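Local coordinates for Lmo2241 protein (Listeria monocytogenes, PDB 4HAM) that probably binds DNA through a GntR-type winged helix-turn-helix domain and regulates transcription as a dimer carrying a helical C-terminal region, at residues Gly30-Gln33 / Glu34-Ile38; Leu13-Tyr16 / Glu17-Val20; Pro88-Leu91 / Ala92-Arg95; Lys37-Ser40 / Ile41-Ala45. All blocks are in the same frame, centred on the assembly; numbering follows the deposited sequence. Where two conformers were deposited one is given.

Contact 1. Residues Gly30-Gln33 / Glu34-Ile38; sequences GVLQ and EGEKI
Q33 and E36 close a type II beta turn, in which E36 N donates to Q33 O at 3.0 Å, and G35 takes the positive phi that such a turn favours at its third position, where glycine is common. The E36 side chain, extended, reaches back alongside the turn to Q33. Its CG stands anti to the backbone N (chi1 179°), which brings OE1 to 3.0 Å from Q33 N. That N-H meets the carboxylate on its anti side, 29° out of the plane, and the bond is moderately straight at 157°. Q33 and E36 are thus tied twice, backbone to backbone and side chain to backbone. The L32 side chain crosses that of E36 at about a right angle, with L32 CD2 3.7 Å from E36 OE2; the same methyl touches I38 CG2 at 3.9 Å, beside strand 75-78. A water lies between V31 O and each carboxylate oxygen, and OE2 also bonds the hydroxyl of S1, probably left over from the expression tag. The Q33 N-H and this hydroxyl, to which the waters may add, probably favour the anionic carboxylate, which ties Q33 to E36 in the link from helix 15-29 to strand 37-38.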
ATOM      1  N   GLY A  30     -20.401   2.906  -9.571  1.00 22.72           N
ATOM      2  CA  GLY A  30     -21.788   2.633  -9.924  1.00 21.25           C
ATOM      3  C   GLY A  30     -21.941   2.117 -11.347  1.00 20.13           C
ATOM      4  O   GLY A  30     -23.055   1.908 -11.828  1.00 24.25           O
ATOM      5  N   VAL A  31     -20.818   1.888 -12.023  1.00 19.86           N
ATOM      6  CA  VAL A  31     -20.852   1.313 -13.357  1.00 19.62           C
ATOM      7  C   VAL A  31     -21.314  -0.125 -13.237  1.00 24.63           C
ATOM      8  O   VAL A  31     -22.049  -0.623 -14.095  1.00 23.70           O
ATOM      9  CB  VAL A  31     -19.475   1.377 -14.052  1.00 21.20           C
ATOM     10  CG1 VAL A  31     -19.425   0.442 -15.251  1.00 22.68           C
ATOM     11  CG2 VAL A  31     -19.167   2.817 -14.459  1.00 22.61           C
ATOM     12  N   LEU A  32     -20.871  -0.784 -12.167  1.00 21.30           N
ATOM     13  CA  LEU A  32     -21.401  -2.092 -11.772  1.00 22.90           C
ATOM     14  C   LEU A  32     -22.280  -1.916 -10.530  1.00 25.00           C
ATOM     15  O   LEU A  32     -21.892  -1.250  -9.568  1.00 27.57           O
ATOM     16  CB  LEU A  32     -20.263  -3.076 -11.502  1.00 22.37           C
ATOM     17  CG  LEU A  32     -19.488  -3.561 -12.730  1.00 25.45           C
ATOM     18  CD1 LEU A  32     -18.202  -4.313 -12.325  1.00 21.38           C
ATOM     19  CD2 LEU A  32     -20.393  -4.451 -13.569  1.00 28.33           C
ATOM     20  N   GLN A  33     -23.474  -2.498 -10.560  1.00 20.84           N
ATOM     21  CA  GLN A  33     -24.436  -2.335  -9.473  1.00 23.81           C
ATOM     22  C   GLN A  33     -24.654  -3.672  -8.778  1.00 22.79           C
ATOM     23  O   GLN A  33     -24.461  -4.711  -9.386  1.00 21.59           O
ATOM     24  CB  GLN A  33     -25.775  -1.864 -10.037  1.00 32.35           C
ATOM     25  CG  GLN A  33     -25.736  -0.500 -10.707  1.00 48.77           C
ATOM     26  CD  GLN A  33     -27.083  -0.106 -11.278  1.00 60.44           C
ATOM     27  OE1 GLN A  33     -27.599  -0.755 -12.196  1.00 65.42           O
ATOM     28  NE2 GLN A  33     -27.670   0.953 -10.727  1.00 64.75           N
ATOM     29  N   GLU A  34     -25.078  -3.625  -7.518  0.55 22.94           N
ATOM     30  CA  GLU A  34     -25.433  -4.824  -6.765  0.55 23.98           C
ATOM     31  C   GLU A  34     -26.361  -5.696  -7.606  0.55 25.27           C
ATOM     32  O   GLU A  34     -27.293  -5.188  -8.234  0.55 22.90           O
ATOM     33  CB  GLU A  34     -26.108  -4.440  -5.439  0.55 22.76           C
ATOM     34  CG  GLU A  34     -26.558  -5.624  -4.586  0.55 23.03           C
ATOM     35  CD  GLU A  34     -27.161  -5.208  -3.247  0.55 38.99           C
ATOM     36  OE1 GLU A  34     -27.942  -6.002  -2.669  0.55 36.45           O
ATOM     37  OE2 GLU A  34     -26.851  -4.096  -2.768  0.55 39.36           O
ATOM     38  N   GLY A  35     -26.079  -6.995  -7.663  1.00 26.38           N
ATOM     39  CA  GLY A  35     -26.962  -7.915  -8.364  1.00 23.34           C
ATOM     40  C   GLY A  35     -26.670  -8.023  -9.851  1.00 23.24           C
ATOM     41  O   GLY A  35     -27.205  -8.898 -10.524  1.00 25.59           O
ATOM     42  N   GLU A  36     -25.828  -7.138 -10.380  1.00 20.21           N
ATOM     43  CA  GLU A  36     -25.562  -7.164 -11.814  1.00 23.80           C
ATOM     44  C   GLU A  36     -24.752  -8.403 -12.223  1.00 21.51           C
ATOM     45  O   GLU A  36     -23.798  -8.778 -11.555  1.00 20.40           O
ATOM     46  CB  GLU A  36     -24.838  -5.886 -12.240  1.00 23.05           C
ATOM     47  CG  GLU A  36     -24.505  -5.815 -13.701  1.00 22.68           C
ATOM     48  CD  GLU A  36     -24.108  -4.407 -14.124  1.00 26.77           C
ATOM     49  OE1 GLU A  36     -24.230  -3.473 -13.301  1.00 28.69           O
ATOM     50  OE2 GLU A  36     -23.668  -4.235 -15.276  1.00 29.58           O
ATOM     51  N   LYS A  37     -25.141  -9.037 -13.321  1.00 19.38           N
ATOM     52  CA  LYS A  37     -24.425 -10.223 -13.785  1.00 23.23           C
ATOM     53  C   LYS A  37     -23.198  -9.780 -14.568  1.00 23.27           C
ATOM     54  O   LYS A  37     -23.317  -8.963 -15.475  1.00 21.93           O
ATOM     55  CB  LYS A  37     -25.335 -11.068 -14.683  1.00 24.55           C
ATOM     56  CG  LYS A  37     -24.682 -12.337 -15.223  1.00 29.02           C
ATOM     57  CD  LYS A  37     -25.706 -13.221 -15.947  1.00 32.61           C
ATOM     58  CE  LYS A  37     -25.064 -14.508 -16.437  1.00 38.14           C
ATOM     59  NZ  LYS A  37     -26.061 -15.483 -16.963  1.00 43.21           N
ATOM     60  N   ILE A  38     -22.023 -10.300 -14.214  1.00 20.09           N
ATOM     61  CA  ILE A  38     -20.818  -9.977 -14.962  1.00 23.72           C
ATOM     62  C   ILE A  38     -20.413 -11.162 -15.840  1.00 22.35           C
ATOM     63  O   ILE A  38     -21.047 -12.214 -15.823  1.00 18.64           O
ATOM     64  CB  ILE A  38     -19.643  -9.543 -14.050  1.00 23.59           C
ATOM     65  CG1 ILE A  38     -19.225 -10.674 -13.111  1.00 24.83           C
ATOM     66  CG2 ILE A  38     -20.033  -8.307 -13.237  1.00 22.86           C
ATOM     67  CD1 ILE A  38     -18.040 -10.306 -12.198  1.00 25.33           C
TER
HETATM   68  O   HOH W   1     -22.602  -1.847 -16.349  1.00 36.76           O
HETATM   69  O   HOH W   2     -25.036  -1.214 -13.929  1.00 41.72           O

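Contact 2. Residues Leu13-Tyr16 / Glu17-Val20; sequences LPIY and EQIV
Q18 reaches back along the first turn of helix 15-29 to L13, just ahead of the helix. Its CB lies 3.4 Å from I15 O, and CG passes P14 O at 3.5 Å while also resting against L13 CB. With CG anti to the carbonyl carbon (chi1 -71°) and the chain extended beyond it, the amide arrives beside the L13 carbonyl. There NE2 donates to L13 O at 2.8 Å, a nearly straight bond (165°) with the acceptor close to the amide plane, while I15 CD1 packs 3.8 Å from the same nitrogen. N8 O takes a second bond from NE2, so two backbone carbonyls grip the amide and fix its rotation. P14, at the N-cap, accepts from Q18 N through its carbonyl. In one of the two conformers of E17, OE1 lies 3.3 Å from P14 CD and also approaches L13 CD2; E17 N sits over one face of the Y16 ring. That ring makes a cation-pi contact with K57. L13, ahead of the helix, touches E100 of the second subunit, while within the chain I15, I19 and V20 pack on helix 52-64.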
ATOM      1  N   LEU A  13       1.596  -4.091  -9.995  1.00 31.91           N
ATOM      2  CA  LEU A  13       0.491  -4.971  -9.632  1.00 30.83           C
ATOM      3  C   LEU A  13       0.355  -6.131 -10.621  1.00 36.62           C
ATOM      4  O   LEU A  13       0.291  -5.913 -11.834  1.00 30.20           O
ATOM      5  CB  LEU A  13      -0.826  -4.198  -9.570  1.00 37.21           C
ATOM      6  CG  LEU A  13      -0.949  -2.924  -8.729  1.00 42.97           C
ATOM      7  CD1 LEU A  13      -2.398  -2.424  -8.765  1.00 46.18           C
ATOM      8  CD2 LEU A  13      -0.501  -3.169  -7.303  1.00 50.56           C
ATOM      9  N   PRO A  14       0.320  -7.370 -10.104  1.00 33.84           N
ATOM     10  CA  PRO A  14       0.068  -8.552 -10.941  1.00 36.32           C
ATOM     11  C   PRO A  14      -1.219  -8.371 -11.733  1.00 29.65           C
ATOM     12  O   PRO A  14      -2.109  -7.645 -11.284  1.00 28.69           O
ATOM     13  CB  PRO A  14      -0.111  -9.671  -9.912  1.00 35.68           C
ATOM     14  CG  PRO A  14       0.703  -9.224  -8.744  1.00 39.41           C
ATOM     15  CD  PRO A  14       0.526  -7.729  -8.691  1.00 33.91           C
ATOM     16  N   ILE A  15      -1.320  -9.009 -12.893  1.00 22.63           N
ATOM     17  CA  ILE A  15      -2.522  -8.877 -13.712  1.00 18.57           C
ATOM     18  C   ILE A  15      -3.792  -9.223 -12.930  1.00 20.00           C
ATOM     19  O   ILE A  15      -4.791  -8.518 -13.046  1.00 20.90           O
ATOM     20  CB  ILE A  15      -2.460  -9.745 -15.000  1.00 25.11           C
ATOM     21  CG1 ILE A  15      -1.216  -9.388 -15.820  1.00 34.35           C
ATOM     22  CG2 ILE A  15      -3.713  -9.538 -15.846  1.00 20.70           C
ATOM     23  CD1 ILE A  15      -1.064  -7.930 -16.062  1.00 43.57           C
ATOM     24  N   TYR A  16      -3.762 -10.293 -12.140  1.00 18.05           N
ATOM     25  CA  TYR A  16      -4.982 -10.697 -11.439  1.00 21.90           C
ATOM     26  C   TYR A  16      -5.432  -9.572 -10.485  1.00 22.19           C
ATOM     27  O   TYR A  16      -6.627  -9.307 -10.354  1.00 23.38           O
ATOM     28  CB  TYR A  16      -4.824 -12.051 -10.712  1.00 22.31           C
ATOM     29  CG  TYR A  16      -4.282 -11.937  -9.304  1.00 28.98           C
ATOM     30  CD1 TYR A  16      -5.140 -11.834  -8.210  1.00 30.44           C
ATOM     31  CD2 TYR A  16      -2.913 -11.916  -9.068  1.00 33.93           C
ATOM     32  CE1 TYR A  16      -4.652 -11.713  -6.930  1.00 31.79           C
ATOM     33  CE2 TYR A  16      -2.414 -11.800  -7.786  1.00 33.46           C
ATOM     34  CZ  TYR A  16      -3.288 -11.701  -6.722  1.00 40.41           C
ATOM     35  OH  TYR A  16      -2.789 -11.582  -5.442  1.00 47.17           O
ATOM     36  N   GLU A  17      -4.469  -8.902  -9.861  0.55 23.34           N
ATOM     37  CA  GLU A  17      -4.772  -7.833  -8.919  0.55 23.15           C
ATOM     38  C   GLU A  17      -5.340  -6.606  -9.625  0.55 22.91           C
ATOM     39  O   GLU A  17      -6.202  -5.909  -9.086  0.55 22.86           O
ATOM     40  CB  GLU A  17      -3.527  -7.459  -8.104  0.55 26.38           C
ATOM     41  CG  GLU A  17      -3.785  -6.393  -7.059  0.55 29.81           C
ATOM     42  CD  GLU A  17      -2.665  -6.260  -6.055  0.55 42.46           C
ATOM     43  OE1 GLU A  17      -1.567  -6.801  -6.310  0.55 45.34           O
ATOM     44  OE2 GLU A  17      -2.881  -5.620  -5.004  0.55 45.80           O
ATOM     45  N   GLN A  18      -4.853  -6.339 -10.833  1.00 24.63           N
ATOM     46  CA  GLN A  18      -5.364  -5.235 -11.632  1.00 19.31           C
ATOM     47  C   GLN A  18      -6.837  -5.475 -11.935  1.00 22.85           C
ATOM     48  O   GLN A  18      -7.664  -4.558 -11.837  1.00 21.75           O
ATOM     49  CB  GLN A  18      -4.547  -5.084 -12.923  1.00 18.82           C
ATOM     50  CG  GLN A  18      -3.149  -4.562 -12.670  1.00 22.38           C
ATOM     51  CD  GLN A  18      -2.375  -4.307 -13.947  1.00 26.97           C
ATOM     52  OE1 GLN A  18      -2.883  -3.680 -14.875  1.00 26.29           O
ATOM     53  NE2 GLN A  18      -1.138  -4.794 -13.999  1.00 25.92           N
ATOM     54  N   ILE A  19      -7.163  -6.725 -12.270  1.00 17.38           N
ATOM     55  CA  ILE A  19      -8.552  -7.110 -12.527  1.00 18.47           C
ATOM     56  C   ILE A  19      -9.405  -6.940 -11.287  1.00 17.80           C
ATOM     57  O   ILE A  19     -10.497  -6.373 -11.359  1.00 18.78           O
ATOM     58  CB  ILE A  19      -8.640  -8.556 -13.027  1.00 17.10           C
ATOM     59  CG1 ILE A  19      -7.936  -8.655 -14.391  1.00 21.02           C
ATOM     60  CG2 ILE A  19     -10.096  -9.005 -13.147  1.00 16.96           C
ATOM     61  CD1 ILE A  19      -7.836 -10.086 -14.905  1.00 23.62           C
ATOM     62  N   VAL A  20      -8.911  -7.431 -10.152  1.00 18.32           N
ATOM     63  CA  VAL A  20      -9.634  -7.252  -8.889  1.00 21.35           C
ATOM     64  C   VAL A  20      -9.909  -5.765  -8.641  1.00 23.06           C
ATOM     65  O   VAL A  20     -11.030  -5.364  -8.320  1.00 19.34           O
ATOM     66  CB  VAL A  20      -8.837  -7.812  -7.693  1.00 16.95           C
ATOM     67  CG1 VAL A  20      -9.504  -7.415  -6.354  1.00 17.70           C
ATOM     68  CG2 VAL A  20      -8.693  -9.326  -7.814  1.00 18.03           C
TER

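Contact 3. Residues Pro88-Leu91 / Ala92-Arg95; sequences PKKL and AETR
K90 O is held by two donors of T94: the hydroxyl OG1 at 2.7 Å and the backbone N at 2.9 Å, which arrive from opposite faces of the carbonyl plane. The hydroxyl can do this because OG1 lies beside its own backbone N, anti to the carbonyl carbon (chi1 -55°). OG1 in turn accepts a hydrogen bond from a water, so it serves as donor and acceptor at once. A second water joins K90 NZ to E93 OE1, donating to the carboxylate at 2.8 Å and accepting from the ammonium group; the direct distance between these charges is too long for a salt bridge. E93 OE2 instead lies along the K89 chain, 3.4 Å from CE, with K89 NZ further off. At the start of the helix P88 O accepts from A92 N and from another water at 2.6 Å, which itself accepts from R95 NH1. R95 bends at chi3 (-65°), laying its guanidinium face over L91 O, whose carbonyl is already bonded to R95 N at 2.8 Å. The NH2 end also rests against L91 CB and CD2. K90, L91, T94 and R95 pack on L108, V110, L105 and Y122 of the second subunit, respectively. These are the first two turns of helix 88-107, with regular i to i+4 alpha-helical bonds and added threonine-to-backbone and water bridges, on a helix that packs against its dimer partner.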
ATOM      1  N   PRO A  88     -13.808  -5.933   9.446  1.00 38.48           N
ATOM      2  CA  PRO A  88     -12.952  -5.146  10.339  1.00 39.17           C
ATOM      3  C   PRO A  88     -11.477  -5.475  10.132  1.00 40.27           C
ATOM      4  O   PRO A  88     -10.630  -4.578  10.198  1.00 34.92           O
ATOM      5  CB  PRO A  88     -13.407  -5.589  11.732  1.00 45.41           C
ATOM      6  CG  PRO A  88     -14.822  -6.048  11.530  1.00 40.23           C
ATOM      7  CD  PRO A  88     -14.819  -6.707  10.190  1.00 41.58           C
ATOM      8  N   LYS A  89     -11.176  -6.745   9.872  1.00 40.74           N
ATOM      9  CA  LYS A  89      -9.803  -7.163   9.605  1.00 42.35           C
ATOM     10  C   LYS A  89      -9.263  -6.536   8.316  1.00 37.42           C
ATOM     11  O   LYS A  89      -8.114  -6.091   8.271  1.00 32.66           O
ATOM     12  CB  LYS A  89      -9.702  -8.687   9.533  1.00 50.72           C
ATOM     13  CG  LYS A  89      -8.275  -9.207   9.415  1.00 56.95           C
ATOM     14  CD  LYS A  89      -8.243 -10.724   9.312  1.00 65.33           C
ATOM     15  CE  LYS A  89      -6.818 -11.231   9.145  1.00 70.16           C
ATOM     16  NZ  LYS A  89      -6.748 -12.719   9.174  1.00 76.59           N
ATOM     17  N   LYS A  90     -10.086  -6.496   7.269  1.00 31.37           N
ATOM     18  CA  LYS A  90      -9.655  -5.884   6.012  1.00 31.94           C
ATOM     19  C   LYS A  90      -9.452  -4.380   6.194  1.00 29.60           C
ATOM     20  O   LYS A  90      -8.511  -3.804   5.651  1.00 27.87           O
ATOM     21  CB  LYS A  90     -10.651  -6.172   4.878  1.00 29.29           C
ATOM     22  CG  LYS A  90     -10.258  -5.597   3.508  1.00 31.54           C
ATOM     23  CD  LYS A  90      -9.058  -6.323   2.911  1.00 36.93           C
ATOM     24  CE  LYS A  90      -8.779  -5.864   1.483  1.00 37.32           C
ATOM     25  NZ  LYS A  90      -7.549  -6.503   0.940  1.00 38.27           N
ATOM     26  N   LEU A  91     -10.340  -3.752   6.961  1.00 30.62           N
ATOM     27  CA  LEU A  91     -10.236  -2.328   7.266  1.00 26.47           C
ATOM     28  C   LEU A  91      -8.933  -2.017   7.984  1.00 30.14           C
ATOM     29  O   LEU A  91      -8.215  -1.072   7.630  1.00 25.05           O
ATOM     30  CB  LEU A  91     -11.405  -1.897   8.148  1.00 30.64           C
ATOM     31  CG  LEU A  91     -12.564  -1.165   7.486  1.00 39.76           C
ATOM     32  CD1 LEU A  91     -13.721  -0.991   8.473  1.00 42.14           C
ATOM     33  CD2 LEU A  91     -12.085   0.176   6.950  1.00 40.73           C
ATOM     34  N   ALA A  92      -8.646  -2.829   8.997  1.00 28.43           N
ATOM     35  CA  ALA A  92      -7.430  -2.714   9.789  1.00 32.40           C
ATOM     36  C   ALA A  92      -6.190  -2.860   8.910  1.00 32.12           C
ATOM     37  O   ALA A  92      -5.253  -2.062   8.996  1.00 28.47           O
ATOM     38  CB  ALA A  92      -7.423  -3.770  10.876  1.00 29.51           C
ATOM     39  N   GLU A  93      -6.195  -3.883   8.061  1.00 32.88           N
ATOM     40  CA  GLU A  93      -5.069  -4.124   7.164  1.00 30.03           C
ATOM     41  C   GLU A  93      -4.875  -2.973   6.183  1.00 26.98           C
ATOM     42  O   GLU A  93      -3.748  -2.615   5.843  1.00 27.87           O
ATOM     43  CB  GLU A  93      -5.282  -5.425   6.395  1.00 31.16           C
ATOM     44  CG  GLU A  93      -5.057  -6.658   7.236  1.00 37.09           C
ATOM     45  CD  GLU A  93      -5.496  -7.930   6.539  1.00 50.06           C
ATOM     46  OE1 GLU A  93      -6.087  -7.847   5.434  1.00 46.68           O
ATOM     47  OE2 GLU A  93      -5.257  -9.018   7.109  1.00 59.11           O
ATOM     48  N   THR A  94      -5.984  -2.401   5.731  1.00 23.04           N
ATOM     49  CA  THR A  94      -5.941  -1.329   4.748  1.00 23.73           C
ATOM     50  C   THR A  94      -5.467  -0.037   5.390  1.00 21.84           C
ATOM     51  O   THR A  94      -4.706   0.719   4.787  1.00 22.84           O
ATOM     52  CB  THR A  94      -7.309  -1.138   4.058  1.00 23.85           C
ATOM     53  OG1 THR A  94      -7.730  -2.381   3.482  1.00 26.00           O
ATOM     54  CG2 THR A  94      -7.195  -0.099   2.942  1.00 25.60           C
ATOM     55  N   ARG A  95      -5.883   0.206   6.632  1.00 24.22           N
ATOM     56  CA  ARG A  95      -5.370   1.352   7.390  1.00 24.13           C
ATOM     57  C   ARG A  95      -3.862   1.264   7.610  1.00 23.39           C
ATOM     58  O   ARG A  95      -3.154   2.270   7.554  1.00 25.35           O
ATOM     59  CB  ARG A  95      -6.110   1.506   8.733  1.00 28.42           C
ATOM     60  CG  ARG A  95      -7.525   2.055   8.581  1.00 33.22           C
ATOM     61  CD  ARG A  95      -8.101   2.493   9.921  1.00 36.59           C
ATOM     62  NE  ARG A  95      -8.272   1.361  10.815  1.00 41.11           N
ATOM     63  CZ  ARG A  95      -9.430   0.745  11.026  1.00 42.38           C
ATOM     64  NH1 ARG A  95      -9.481  -0.285  11.855  1.00 40.21           N
ATOM     65  NH2 ARG A  95     -10.528   1.158  10.409  1.00 44.49           N
TER
HETATM   66  O   HOH W   3     -11.345  -2.662  11.809  1.00 43.03           O
HETATM   67  O   HOH W   4      -6.292  -3.286   1.395  1.00 28.78           O
HETATM   68  O   HOH W   5      -5.371  -6.637   2.987  1.00 48.38           O

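Contact 4. Residues Lys37-Ser40 / Ile41-Ala45; sequences KILS and IREFA. With GOL (glycerol), chain D.
A capping box formed by S40 and E43 starts helix 41-48, the helix that follows strand 37-38 in the winged helix-turn-helix domain. S40 OG accepts from E43 N at 3.1 Å, and E43 OE1 accepts in return from S40 N, also at 3.1 Å and almost straight (173°). The hydroxyl reaches its donor because OG lies between the backbone N and the carbonyl carbon (chi1 70°). From the other end, E43 extends its chain so that the N-H of S40 meets OE1 on the anti side, 34° out of the carboxylate plane. Two amides at the start of the helix are thereby satisfied by side chains, and the first helical backbone bond, F44 N to S40 O, follows directly. Just ahead of the cap L39 lies against the helix: its CB meets F44 CB at 3.8 Å, its CD1 lies near F44 CA and approaches the ring obliquely, and its CD2 touches E43 OE1. In GntR-type domains this helix packs with the next one, and here F44 and I41 both touch Y59 of helix 52-64, while L39 O bonds the Y59 hydroxyl. A glycerol, probably from the crystallisation liquor, bridges S40 and R42 beside the cap. Its O3 hydrogen-bonds S40 OG at 2.8 Å, its O1 accepts from R42 N, and its O2 lies in the plane of the R42 guanidinium, at the edge, 2.6 Å from NH1.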
ATOM      1  N   LYS A  37     -25.141  -9.037 -13.321  1.00 19.38           N
ATOM      2  CA  LYS A  37     -24.425 -10.223 -13.785  1.00 23.23           C
ATOM      3  C   LYS A  37     -23.198  -9.780 -14.568  1.00 23.27           C
ATOM      4  O   LYS A  37     -23.317  -8.963 -15.475  1.00 21.93           O
ATOM      5  CB  LYS A  37     -25.335 -11.068 -14.683  1.00 24.55           C
ATOM      6  CG  LYS A  37     -24.682 -12.337 -15.223  1.00 29.02           C
ATOM      7  CD  LYS A  37     -25.706 -13.221 -15.947  1.00 32.61           C
ATOM      8  CE  LYS A  37     -25.064 -14.508 -16.437  1.00 38.14           C
ATOM      9  NZ  LYS A  37     -26.061 -15.483 -16.963  1.00 43.21           N
ATOM     10  N   ILE A  38     -22.023 -10.300 -14.214  1.00 20.09           N
ATOM     11  CA  ILE A  38     -20.818  -9.977 -14.962  1.00 23.72           C
ATOM     12  C   ILE A  38     -20.413 -11.162 -15.840  1.00 22.35           C
ATOM     13  O   ILE A  38     -21.047 -12.214 -15.823  1.00 18.64           O
ATOM     14  CB  ILE A  38     -19.643  -9.543 -14.050  1.00 23.59           C
ATOM     15  CG1 ILE A  38     -19.225 -10.674 -13.111  1.00 24.83           C
ATOM     16  CG2 ILE A  38     -20.033  -8.307 -13.237  1.00 22.86           C
ATOM     17  CD1 ILE A  38     -18.040 -10.306 -12.198  1.00 25.33           C
ATOM     18  N   LEU A  39     -19.366 -10.973 -16.630  1.00 20.43           N
ATOM     19  CA  LEU A  39     -18.913 -12.024 -17.522  1.00 19.17           C
ATOM     20  C   LEU A  39     -18.407 -13.227 -16.756  1.00 23.45           C
ATOM     21  O   LEU A  39     -17.823 -13.097 -15.679  1.00 22.46           O
ATOM     22  CB  LEU A  39     -17.795 -11.507 -18.425  1.00 18.27           C
ATOM     23  CG  LEU A  39     -18.180 -10.431 -19.430  1.00 23.46           C
ATOM     24  CD1 LEU A  39     -16.950 -10.070 -20.250  1.00 21.69           C
ATOM     25  CD2 LEU A  39     -19.320 -10.913 -20.326  1.00 25.73           C
ATOM     26  N   SER A  40     -18.620 -14.407 -17.320  1.00 20.70           N
ATOM     27  CA  SER A  40     -18.073 -15.597 -16.724  1.00 20.59           C
ATOM     28  C   SER A  40     -16.563 -15.518 -16.880  1.00 21.15           C
ATOM     29  O   SER A  40     -16.054 -14.729 -17.683  1.00 19.11           O
ATOM     30  CB  SER A  40     -18.600 -16.840 -17.436  1.00 26.64           C
ATOM     31  OG  SER A  40     -18.042 -16.922 -18.743  1.00 27.53           O
ATOM     32  N   ILE A  41     -15.853 -16.340 -16.114  1.00 21.56           N
ATOM     33  CA  ILE A  41     -14.400 -16.396 -16.193  1.00 22.71           C
ATOM     34  C   ILE A  41     -13.937 -16.600 -17.628  1.00 23.80           C
ATOM     35  O   ILE A  41     -13.082 -15.869 -18.103  1.00 19.83           O
ATOM     36  CB  ILE A  41     -13.836 -17.507 -15.294  1.00 27.87           C
ATOM     37  CG1 ILE A  41     -14.033 -17.127 -13.827  1.00 26.61           C
ATOM     38  CG2 ILE A  41     -12.366 -17.740 -15.591  1.00 24.75           C
ATOM     39  CD1 ILE A  41     -13.601 -18.212 -12.873  1.00 29.94           C
ATOM     40  N   ARG A  42     -14.522 -17.567 -18.328  1.00 23.81           N
ATOM     41  CA  ARG A  42     -14.078 -17.852 -19.697  1.00 26.28           C
ATOM     42  C   ARG A  42     -14.415 -16.754 -20.700  1.00 23.83           C
ATOM     43  O   ARG A  42     -13.585 -16.423 -21.553  1.00 25.00           O
ATOM     44  CB  ARG A  42     -14.578 -19.203 -20.191  1.00 25.71           C
ATOM     45  CG  ARG A  42     -13.830 -20.374 -19.579  1.00 30.71           C
ATOM     46  CD  ARG A  42     -14.493 -21.704 -19.898  1.00 36.62           C
ATOM     47  NE  ARG A  42     -13.782 -22.803 -19.263  1.00 40.87           N
ATOM     48  CZ  ARG A  42     -14.340 -23.702 -18.460  1.00 51.24           C
ATOM     49  NH1 ARG A  42     -15.637 -23.646 -18.189  1.00 51.68           N
ATOM     50  NH2 ARG A  42     -13.595 -24.665 -17.933  1.00 57.64           N
ATOM     51  N   GLU A  43     -15.616 -16.194 -20.588  1.00 19.17           N
ATOM     52  CA  GLU A  43     -16.048 -15.092 -21.452  1.00 20.96           C
ATOM     53  C   GLU A  43     -15.128 -13.899 -21.250  1.00 18.98           C
ATOM     54  O   GLU A  43     -14.713 -13.241 -22.203  1.00 20.40           O
ATOM     55  CB  GLU A  43     -17.501 -14.683 -21.138  1.00 21.88           C
ATOM     56  CG  GLU A  43     -18.557 -15.673 -21.601  1.00 32.53           C
ATOM     57  CD  GLU A  43     -19.941 -15.424 -20.980  1.00 42.08           C
ATOM     58  OE1 GLU A  43     -20.070 -14.643 -20.001  1.00 37.78           O
ATOM     59  OE2 GLU A  43     -20.918 -16.029 -21.472  1.00 52.63           O
ATOM     60  N   PHE A  44     -14.804 -13.624 -19.995  1.00 18.07           N
ATOM     61  CA  PHE A  44     -14.000 -12.458 -19.666  1.00 16.08           C
ATOM     62  C   PHE A  44     -12.563 -12.657 -20.172  1.00 18.73           C
ATOM     63  O   PHE A  44     -11.998 -11.758 -20.797  1.00 17.22           O
ATOM     64  CB  PHE A  44     -14.031 -12.219 -18.162  1.00 21.98           C
ATOM     65  CG  PHE A  44     -13.478 -10.893 -17.733  1.00 26.27           C
ATOM     66  CD1 PHE A  44     -13.399  -9.827 -18.609  1.00 37.56           C
ATOM     67  CD2 PHE A  44     -13.044 -10.712 -16.438  1.00 32.81           C
ATOM     68  CE1 PHE A  44     -12.883  -8.597 -18.190  1.00 37.96           C
ATOM     69  CE2 PHE A  44     -12.525  -9.492 -16.019  1.00 37.45           C
ATOM     70  CZ  PHE A  44     -12.444  -8.440 -16.894  1.00 30.11           C
ATOM     71  N   ALA A  45     -11.992 -13.833 -19.922  1.00 19.11           N
ATOM     72  CA  ALA A  45     -10.633 -14.133 -20.359  1.00 22.07           C
ATOM     73  C   ALA A  45     -10.520 -14.069 -21.884  1.00 18.30           C
ATOM     74  O   ALA A  45      -9.506 -13.614 -22.437  1.00 18.43           O
ATOM     75  CB  ALA A  45     -10.202 -15.525 -19.857  1.00 15.24           C
TER
HETATM   76  C1  GOL D 203     -17.149 -19.826 -18.197  1.00 43.75           C
HETATM   77  O1  GOL D 203     -16.337 -19.814 -17.037  1.00 30.92           O
HETATM   78  C2  GOL D 203     -18.269 -20.862 -18.233  1.00 51.19           C
HETATM   79  O2  GOL D 203     -17.717 -22.159 -18.267  1.00 59.40           O
HETATM   80  C3  GOL D 203     -19.039 -20.664 -19.535  1.00 47.86           C
HETATM   81  O3  GOL D 203     -18.925 -19.322 -19.950  1.00 47.39           O

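How the contacts relate
Along the chain the order is contact 2, contact 1, contact 4, contact 3. The first three belong to the GntR-type winged helix-turn-helix region: contact 2 opens helix 15-29, contact 1 joins that helix to strand 37-38, and contact 4 carries on from the shared K37 and I38 into helix 41-48. Contacts 1 and 4 have centres 13 Å apart, while contacts 2 and 4, 15 Å apart, touch where I19 CG2 meets F44 CE2 at 3.8 Å, so the first two helices pack together. Contact 3, on helix 88-107, has its centre 20 to 29 Å from the others and meets the second subunit through several residues; L13 of contact 2 also touches that subunit, whereas contacts 1 and 4 do not.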